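Side-chain contacts in DUF2235 domain-containing protein (Pseudomonas aeruginosa, PDB 4O5P), which is a phospholipase effector, known as Tle1, of the type VI secretion system and probably hydrolyses membrane phospholipids: residues N76-D81 and P87-V92; R94-S99 and Y232-S237. All coordinates share one frame; numbering follows the deposited sequence.

Contact 1: residues N76-D81 and P87-V92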
ATOM      1  N   ASN A  76       8.612  -1.817  -2.446  1.00 18.42           N
ATOM      2  CA  ASN A  76       8.848  -2.218  -3.829  1.00 18.27           C
ATOM      3  C   ASN A  76       9.530  -1.123  -4.638  1.00 18.11           C
ATOM      4  O   ASN A  76       9.013   0.001  -4.746  1.00 18.69           O
ATOM      5  CB  ASN A  76       7.528  -2.564  -4.515  1.00 18.48           C
ATOM      6  CG  ASN A  76       6.777  -3.651  -3.808  1.00 17.65           C
ATOM      7  OD1 ASN A  76       5.832  -3.380  -3.085  1.00 18.77           O
ATOM      8  ND2 ASN A  76       7.190  -4.897  -4.013  1.00 19.97           N
ATOM      9  N   ASN A  77      10.664  -1.455  -5.242  1.00 20.84           N
ATOM     10  CA  ASN A  77      11.391  -0.504  -6.080  1.00 17.92           C
ATOM     11  C   ASN A  77      11.856  -1.227  -7.334  1.00 21.57           C
ATOM     12  O   ASN A  77      12.663  -2.153  -7.240  1.00 26.15           O
ATOM     13  CB  ASN A  77      12.592   0.043  -5.303  1.00 19.68           C
ATOM     14  CG  ASN A  77      13.406   1.030  -6.105  1.00 21.03           C
ATOM     15  OD1 ASN A  77      14.119   0.647  -7.030  1.00 24.81           O
ATOM     16  ND2 ASN A  77      13.320   2.309  -5.745  1.00 18.40           N
ATOM     17  N   ASP A  78      11.356  -0.813  -8.500  1.00 22.80           N
ATOM     18  CA  ASP A  78      11.600  -1.550  -9.739  1.00 22.30           C
ATOM     19  C   ASP A  78      13.083  -1.674 -10.086  1.00 20.91           C
ATOM     20  O   ASP A  78      13.554  -2.768 -10.389  1.00 24.07           O
ATOM     21  CB  ASP A  78      10.826  -0.934 -10.918  1.00 21.04           C
ATOM     22  CG  ASP A  78      10.867  -1.811 -12.154  1.00 22.30           C
ATOM     23  OD1 ASP A  78      11.029  -3.037 -12.004  1.00 26.83           O
ATOM     24  OD2 ASP A  78      10.742  -1.295 -13.280  1.00 22.57           O
ATOM     25  N   LYS A  79      13.811  -0.559 -10.030  1.00 26.60           N
ATOM     26  CA  LYS A  79      15.254  -0.553 -10.301  1.00 28.04           C
ATOM     27  C   LYS A  79      15.965  -1.597  -9.444  1.00 28.78           C
ATOM     28  O   LYS A  79      16.703  -2.447  -9.951  1.00 33.15           O
ATOM     29  CB  LYS A  79      15.865   0.826 -10.008  1.00 31.30           C
ATOM     30  CG  LYS A  79      15.331   1.989 -10.862  1.00 34.54           C
ATOM     31  CD  LYS A  79      15.988   3.315 -10.435  1.00 37.14           C
ATOM     32  CE  LYS A  79      15.515   4.495 -11.280  1.00 36.18           C
ATOM     33  NZ  LYS A  79      15.732   4.274 -12.729  1.00 29.82           N
ATOM     34  N   ALA A  80      15.731  -1.535  -8.139  1.00 24.74           N
ATOM     35  CA  ALA A  80      16.369  -2.456  -7.200  1.00 28.42           C
ATOM     36  C   ALA A  80      15.923  -3.909  -7.407  1.00 31.49           C
ATOM     37  O   ALA A  80      16.738  -4.804  -7.646  1.00 33.87           O
ATOM     38  CB  ALA A  80      16.075  -2.023  -5.780  1.00 28.43           C
ATOM     39  N   ASP A  81      14.619  -4.129  -7.307  1.00 28.98           N
ATOM     40  CA  ASP A  81      14.055  -5.473  -7.322  1.00 31.69           C
ATOM     41  C   ASP A  81      14.228  -6.252  -8.634  1.00 31.89           C
ATOM     42  O   ASP A  81      14.232  -7.486  -8.619  1.00 31.92           O
ATOM     43  CB  ASP A  81      12.581  -5.413  -6.911  1.00 26.03           C
ATOM     44  CG  ASP A  81      12.407  -4.949  -5.478  1.00 28.77           C
ATOM     45  OD1 ASP A  81      13.237  -5.349  -4.621  1.00 26.76           O
ATOM     46  OD2 ASP A  81      11.453  -4.177  -5.201  1.00 29.19           O
ATOM     47  N   PRO A  87      14.990 -11.597 -10.135  1.00 38.67           N
ATOM     48  CA  PRO A  87      14.252 -10.339  -9.997  1.00 34.88           C
ATOM     49  C   PRO A  87      12.875 -10.556  -9.367  1.00 34.95           C
ATOM     50  O   PRO A  87      12.306 -11.657  -9.442  1.00 33.46           O
ATOM     51  CB  PRO A  87      14.117  -9.857 -11.445  1.00 33.97           C
ATOM     52  CG  PRO A  87      14.085 -11.108 -12.243  1.00 36.78           C
ATOM     53  CD  PRO A  87      15.001 -12.076 -11.528  1.00 36.81           C
ATOM     54  N   SER A  88      12.341  -9.507  -8.756  1.00 29.00           N
ATOM     55  CA  SER A  88      11.118  -9.632  -7.992  1.00 26.51           C
ATOM     56  C   SER A  88      10.209  -8.418  -8.197  1.00 26.07           C
ATOM     57  O   SER A  88       9.636  -7.904  -7.237  1.00 22.94           O
ATOM     58  CB  SER A  88      11.465  -9.790  -6.515  1.00 23.67           C
ATOM     59  OG  SER A  88      12.336  -8.751  -6.102  1.00 27.83           O
ATOM     60  N   CYS A  89      10.102  -7.963  -9.446  1.00 22.25           N
ATOM     61  CA  CYS A  89       9.212  -6.864  -9.819  1.00 21.36           C
ATOM     62  C   CYS A  89       7.780  -7.139  -9.346  1.00 22.27           C
ATOM     63  O   CYS A  89       7.282  -8.255  -9.497  1.00 19.64           O
ATOM     64  CB  CYS A  89       9.179  -6.719 -11.352  1.00 21.39           C
ATOM     65  SG  CYS A  89      10.790  -6.467 -12.147  1.00 36.55           S
ATOM     66  N   SER A  90       7.111  -6.118  -8.812  1.00 21.31           N
ATOM     67  CA  SER A  90       5.700  -6.241  -8.439  1.00 16.44           C
ATOM     68  C   SER A  90       4.813  -6.255  -9.675  1.00 18.44           C
ATOM     69  O   SER A  90       5.284  -6.044 -10.798  1.00 17.08           O
ATOM     70  CB  SER A  90       5.279  -5.071  -7.560  1.00 16.75           C
ATOM     71  OG  SER A  90       5.140  -3.870  -8.315  1.00 19.30           O
ATOM     72  N   ASN A  91       3.516  -6.472  -9.478  1.00 15.10           N
ATOM     73  CA  ASN A  91       2.599  -6.387 -10.598  1.00 15.66           C
ATOM     74  C   ASN A  91       2.434  -4.975 -11.160  1.00 18.80           C
ATOM     75  O   ASN A  91       2.183  -4.817 -12.354  1.00 18.00           O
ATOM     76  CB  ASN A  91       1.249  -6.991 -10.247  1.00 14.78           C
ATOM     77  CG  ASN A  91       1.317  -8.482 -10.115  1.00 16.31           C
ATOM     78  OD1 ASN A  91       2.247  -9.111 -10.617  1.00 15.64           O
ATOM     79  ND2 ASN A  91       0.332  -9.064  -9.439  1.00 14.43           N
ATOM     80  N   VAL A  92       2.584  -3.957 -10.316  1.00 15.63           N
ATOM     81  CA  VAL A  92       2.579  -2.590 -10.815  1.00 15.42           C
ATOM     82  C   VAL A  92       3.734  -2.383 -11.794  1.00 16.61           C
ATOM     83  O   VAL A  92       3.547  -1.837 -12.885  1.00 17.50           O
ATOM     84  CB  VAL A  92       2.625  -1.560  -9.670  1.00 16.73           C
ATOM     85  CG1 VAL A  92       2.878  -0.167 -10.207  1.00 16.34           C
ATOM     86  CG2 VAL A  92       1.303  -1.599  -8.878  1.00 16.03           C
TER
HETATM   87  O   HOH W   1       9.125  -5.272  -5.992  1.00 24.54           O

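Contact 2: residues R94-S99 and Y232-S237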
ATOM      1  N   ARG A  94       5.375  -4.681 -13.412  1.00 19.10           N
ATOM      2  CA  ARG A  94       5.107  -5.511 -14.585  1.00 21.06           C
ATOM      3  C   ARG A  94       4.160  -4.817 -15.565  1.00 22.56           C
ATOM      4  O   ARG A  94       4.431  -4.781 -16.761  1.00 20.90           O
ATOM      5  CB  ARG A  94       4.603  -6.905 -14.169  1.00 18.31           C
ATOM      6  CG  ARG A  94       5.702  -7.760 -13.537  1.00 17.38           C
ATOM      7  CD  ARG A  94       5.170  -8.999 -12.836  1.00 18.53           C
ATOM      8  NE  ARG A  94       6.159  -9.482 -11.873  1.00 19.20           N
ATOM      9  CZ  ARG A  94       7.040 -10.451 -12.120  1.00 22.65           C
ATOM     10  NH1 ARG A  94       7.039 -11.081 -13.290  1.00 21.45           N
ATOM     11  NH2 ARG A  94       7.901 -10.817 -11.184  1.00 21.20           N
ATOM     12  N   LEU A  95       3.087  -4.218 -15.056  1.00 20.66           N
ATOM     13  CA  LEU A  95       2.122  -3.515 -15.902  1.00 17.41           C
ATOM     14  C   LEU A  95       2.695  -2.251 -16.545  1.00 20.47           C
ATOM     15  O   LEU A  95       2.299  -1.885 -17.665  1.00 18.69           O
ATOM     16  CB  LEU A  95       0.869  -3.168 -15.096  1.00 19.75           C
ATOM     17  CG  LEU A  95       0.020  -4.382 -14.740  1.00 25.93           C
ATOM     18  CD1 LEU A  95      -1.060  -4.003 -13.740  1.00 21.77           C
ATOM     19  CD2 LEU A  95      -0.582  -4.986 -16.017  1.00 20.97           C
ATOM     20  N   ILE A  96       3.614  -1.592 -15.831  1.00 20.10           N
ATOM     21  CA  ILE A  96       4.327  -0.446 -16.385  1.00 18.71           C
ATOM     22  C   ILE A  96       5.300  -0.877 -17.506  1.00 18.94           C
ATOM     23  O   ILE A  96       5.350  -0.254 -18.561  1.00 19.73           O
ATOM     24  CB  ILE A  96       5.040   0.353 -15.277  1.00 20.50           C
ATOM     25  CG1 ILE A  96       4.003   1.077 -14.403  1.00 15.90           C
ATOM     26  CG2 ILE A  96       6.006   1.365 -15.883  1.00 18.33           C
ATOM     27  CD1 ILE A  96       3.199   2.121 -15.173  1.00 17.36           C
ATOM     28  N   HIS A  97       6.049  -1.954 -17.279  1.00 18.72           N
ATOM     29  CA  HIS A  97       6.926  -2.518 -18.296  1.00 19.24           C
ATOM     30  C   HIS A  97       6.147  -2.839 -19.580  1.00 24.99           C
ATOM     31  O   HIS A  97       6.657  -2.653 -20.681  1.00 22.03           O
ATOM     32  CB  HIS A  97       7.563  -3.822 -17.802  1.00 21.95           C
ATOM     33  CG  HIS A  97       8.436  -3.669 -16.597  1.00 23.16           C
ATOM     34  ND1 HIS A  97       8.805  -4.740 -15.807  1.00 23.73           N
ATOM     35  CD2 HIS A  97       9.033  -2.581 -16.058  1.00 24.51           C
ATOM     36  CE1 HIS A  97       9.591  -4.315 -14.834  1.00 21.70           C
ATOM     37  NE2 HIS A  97       9.736  -3.009 -14.957  1.00 22.84           N
ATOM     38  N   ALA A  98       4.922  -3.344 -19.421  1.00 22.57           N
ATOM     39  CA  ALA A  98       4.067  -3.723 -20.553  1.00 23.80           C
ATOM     40  C   ALA A  98       3.199  -2.580 -21.068  1.00 23.65           C
ATOM     41  O   ALA A  98       2.379  -2.774 -21.977  1.00 23.57           O
ATOM     42  CB  ALA A  98       3.178  -4.907 -20.174  1.00 24.54           C
ATOM     43  N   SER A  99       3.356  -1.400 -20.478  1.00 22.23           N
ATOM     44  CA  SER A  99       2.625  -0.223 -20.936  1.00 20.66           C
ATOM     45  C   SER A  99       3.403   0.552 -22.009  1.00 19.59           C
ATOM     46  O   SER A  99       4.634   0.607 -21.996  1.00 23.41           O
ATOM     47  CB  SER A  99       2.270   0.702 -19.762  1.00 20.76           C
ATOM     48  OG  SER A  99       1.181   0.196 -18.994  1.00 17.35           O
ATOM     49  N   TYR A 232      -4.723   6.160 -16.954  1.00 18.45           N
ATOM     50  CA  TYR A 232      -4.750   4.754 -16.574  1.00 18.09           C
ATOM     51  C   TYR A 232      -3.776   4.654 -15.408  1.00 19.15           C
ATOM     52  O   TYR A 232      -2.593   4.993 -15.546  1.00 15.74           O
ATOM     53  CB  TYR A 232      -4.339   3.876 -17.763  1.00 18.26           C
ATOM     54  CG  TYR A 232      -5.039   4.334 -19.025  1.00 19.30           C
ATOM     55  CD1 TYR A 232      -4.514   5.375 -19.789  1.00 19.56           C
ATOM     56  CD2 TYR A 232      -6.249   3.777 -19.416  1.00 17.06           C
ATOM     57  CE1 TYR A 232      -5.160   5.829 -20.915  1.00 21.94           C
ATOM     58  CE2 TYR A 232      -6.906   4.234 -20.552  1.00 22.22           C
ATOM     59  CZ  TYR A 232      -6.351   5.251 -21.293  1.00 20.92           C
ATOM     60  OH  TYR A 232      -6.989   5.715 -22.422  1.00 24.32           O
ATOM     61  N   ILE A 233      -4.287   4.238 -14.248  1.00 18.75           N
ATOM     62  CA  ILE A 233      -3.549   4.360 -12.984  1.00 17.66           C
ATOM     63  C   ILE A 233      -3.509   3.000 -12.289  1.00 17.19           C
ATOM     64  O   ILE A 233      -4.555   2.390 -12.094  1.00 16.78           O
ATOM     65  CB  ILE A 233      -4.257   5.351 -12.012  1.00 15.79           C
ATOM     66  CG1 ILE A 233      -4.601   6.689 -12.700  1.00 19.57           C
ATOM     67  CG2 ILE A 233      -3.420   5.579 -10.756  1.00 16.18           C
ATOM     68  CD1 ILE A 233      -3.429   7.603 -12.938  1.00 15.06           C
ATOM     69  N   TYR A 234      -2.320   2.525 -11.919  1.00 14.67           N
ATOM     70  CA  TYR A 234      -2.192   1.234 -11.245  1.00 13.29           C
ATOM     71  C   TYR A 234      -1.518   1.480  -9.893  1.00 16.41           C
ATOM     72  O   TYR A 234      -0.571   2.260  -9.815  1.00 13.01           O
ATOM     73  CB  TYR A 234      -1.344   0.249 -12.081  1.00 15.70           C
ATOM     74  CG  TYR A 234      -1.771   0.113 -13.538  1.00 17.24           C
ATOM     75  CD1 TYR A 234      -3.020  -0.390 -13.875  1.00 20.56           C
ATOM     76  CD2 TYR A 234      -0.913   0.482 -14.567  1.00 22.28           C
ATOM     77  CE1 TYR A 234      -3.413  -0.511 -15.200  1.00 15.71           C
ATOM     78  CE2 TYR A 234      -1.289   0.359 -15.896  1.00 22.03           C
ATOM     79  CZ  TYR A 234      -2.534  -0.140 -16.203  1.00 17.92           C
ATOM     80  OH  TYR A 234      -2.908  -0.243 -17.519  1.00 15.93           O
ATOM     81  N   GLY A 235      -1.996   0.828  -8.831  1.00 12.72           N
ATOM     82  CA  GLY A 235      -1.362   0.991  -7.532  1.00 10.98           C
ATOM     83  C   GLY A 235      -1.368  -0.306  -6.738  1.00 13.67           C
ATOM     84  O   GLY A 235      -2.292  -1.110  -6.877  1.00 14.58           O
ATOM     85  N   PHE A 236      -0.349  -0.516  -5.913  1.00 12.13           N
ATOM     86  CA  PHE A 236      -0.379  -1.692  -5.010  1.00 14.80           C
ATOM     87  C   PHE A 236      -0.016  -1.242  -3.605  1.00 12.14           C
ATOM     88  O   PHE A 236       0.912  -0.444  -3.435  1.00 13.80           O
ATOM     89  CB  PHE A 236       0.556  -2.799  -5.556  1.00 11.81           C
ATOM     90  CG  PHE A 236       0.994  -3.853  -4.550  1.00 16.85           C
ATOM     91  CD1 PHE A 236       0.111  -4.425  -3.621  1.00 12.04           C
ATOM     92  CD2 PHE A 236       2.309  -4.309  -4.581  1.00 15.45           C
ATOM     93  CE1 PHE A 236       0.562  -5.404  -2.725  1.00 14.02           C
ATOM     94  CE2 PHE A 236       2.759  -5.296  -3.701  1.00 15.94           C
ATOM     95  CZ  PHE A 236       1.891  -5.837  -2.771  1.00 12.65           C
ATOM     96  N   SER A 237      -0.762  -1.717  -2.603  1.00 13.36           N
ATOM     97  CA  SER A 237      -0.393  -1.488  -1.189  1.00 13.67           C
ATOM     98  C   SER A 237      -0.509  -0.011  -0.838  1.00 11.37           C
ATOM     99  O   SER A 237      -1.527   0.605  -1.094  1.00 12.89           O
ATOM    100  CB  SER A 237       1.022  -1.996  -0.901  1.00 12.65           C
ATOM    101  OG  SER A 237       1.286  -2.055   0.510  1.00 14.86           O
TER
HETATM  102  O   HOH W   2      -1.205   0.683 -19.226  1.00 16.78           O

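Contact 1: residues N76-D81 and P87-V92
The carboxylate of Asp81 has Ser88 OG over one face, to one side of the group. From the opposite face comes the backbone N of Asn77, which donates to Asp81 OD2 at 2.8 Å, 37° out of the carboxylate plane. Water 1 approaches OD2 from the Ser88 face. It donates both to OD2, at 2.7 Å, and to Ser88 O, so it bridges the two segments. OD1 forms a salt bridge with Lys564. Together these partners should fix the rotation of the group and probably stabilise its negative charge.

The direct backbone link is Ser88 N to Asp81 O at 2.8 Å, with the donor above the carbonyl plane. The Pro87 CA-H group adds a contact to the same oxygen. With chi1 at 52°, Ser88 OG sits between its own N and carbonyl carbon, and reaches to 3.4 Å from Asp81 CB. The Asp78 carboxylate brings OD1 to 3.4 Å from Cys89 SG, while OD2 is hydrogen-bonded to His97. The side chain of Asn76 lies near Ser90.

Two helix starts meet here. Asn77 OD1 accepts from Ala80 N as N-cap of helix 78-81. Ser90 OG caps Ala93 N at the start of helix 91-97 and also bonds Asp72. The side chains of Asn76 and Val92 touch Phe236 of strand 225-236.

Contact 2: residues R94-S99 and Y232-S237
Ser99 OG sits at the edge of the Tyr234 ring, 4.0 Å from Tyr234 CE2, and is gripped from its own segment. It donates to Leu95 O at 2.7 Å. The C=O...donor angle is 143°, and the donor is tilted from the carbonyl plane. This bond ties the turn after helix 91-97 back to the helix. Water 2 lies between Ser99 OG and Tyr234 OH, in the plane of the ring. It is 2.6 Å from Tyr234 OH. Its modelled approach to Ser99 OG is unusually short, so the details of that half of the bridge are doubtful.

The rest of the contact is apolar. Leu95 covers one face of the tyrosine, and the two side chains cross at about a right angle. Leu95 CD1 stands 4.3 Å from the ring centroid, 18° off the ring normal, which makes a CH-pi contact. Leu95 CB lies 4.1 Å from Tyr234 CD2. Ile96 comes in at the rim instead, with its CD1 4.5 Å from Tyr234 CD2. The Tyr234 ring is anti to its carbonyl carbon (chi1 -50°), and its hydroxyl end runs along the helix toward Ser99.

Thr68 of strand 62-71 touches Ile96, Ser99 and Tyr234. Helix 403-416 adds Met410 against Leu95 and Ala414 against Tyr234. Helix 91-97 thus packs on the central sheet of an alpha/beta-hydrolase-type domain. Ser237 directly follows strand 225-236, at a position that fits a nucleophile elbow, and is hydrogen-bonded to His379, consistent with a Ser-His-Asp triad. Its strained backbone agrees with the tight turn of such an elbow.

In chemical terms, one face of the tyrosine is buried against aliphatic carbon, while its hydroxyl lies within hydrogen-bonding distance of water 2.

Overall arrangement
Contact 1 closes before contact 2 opens along the chain, and their centres lie about 11 Å apart. Helix 91-97 belongs to both. Its N-terminal end takes part in contact 1, and its second half packs on strand 225-236 through Leu95 and Ile96 in contact 2. The two contacts touch through Cys89 O, which accepts from Arg94 NE, and through Val92 CG2, which packs 3.6 Å from Phe236 N. Both lie on the same side of the chain's centre, beside the mixed central sheet. Asn76 and Val92 of contact 1 lie against Phe236, at the end of strand 225-236, just before Ser237 of the probable elbow. The second segment of contact 2 runs directly into that elbow.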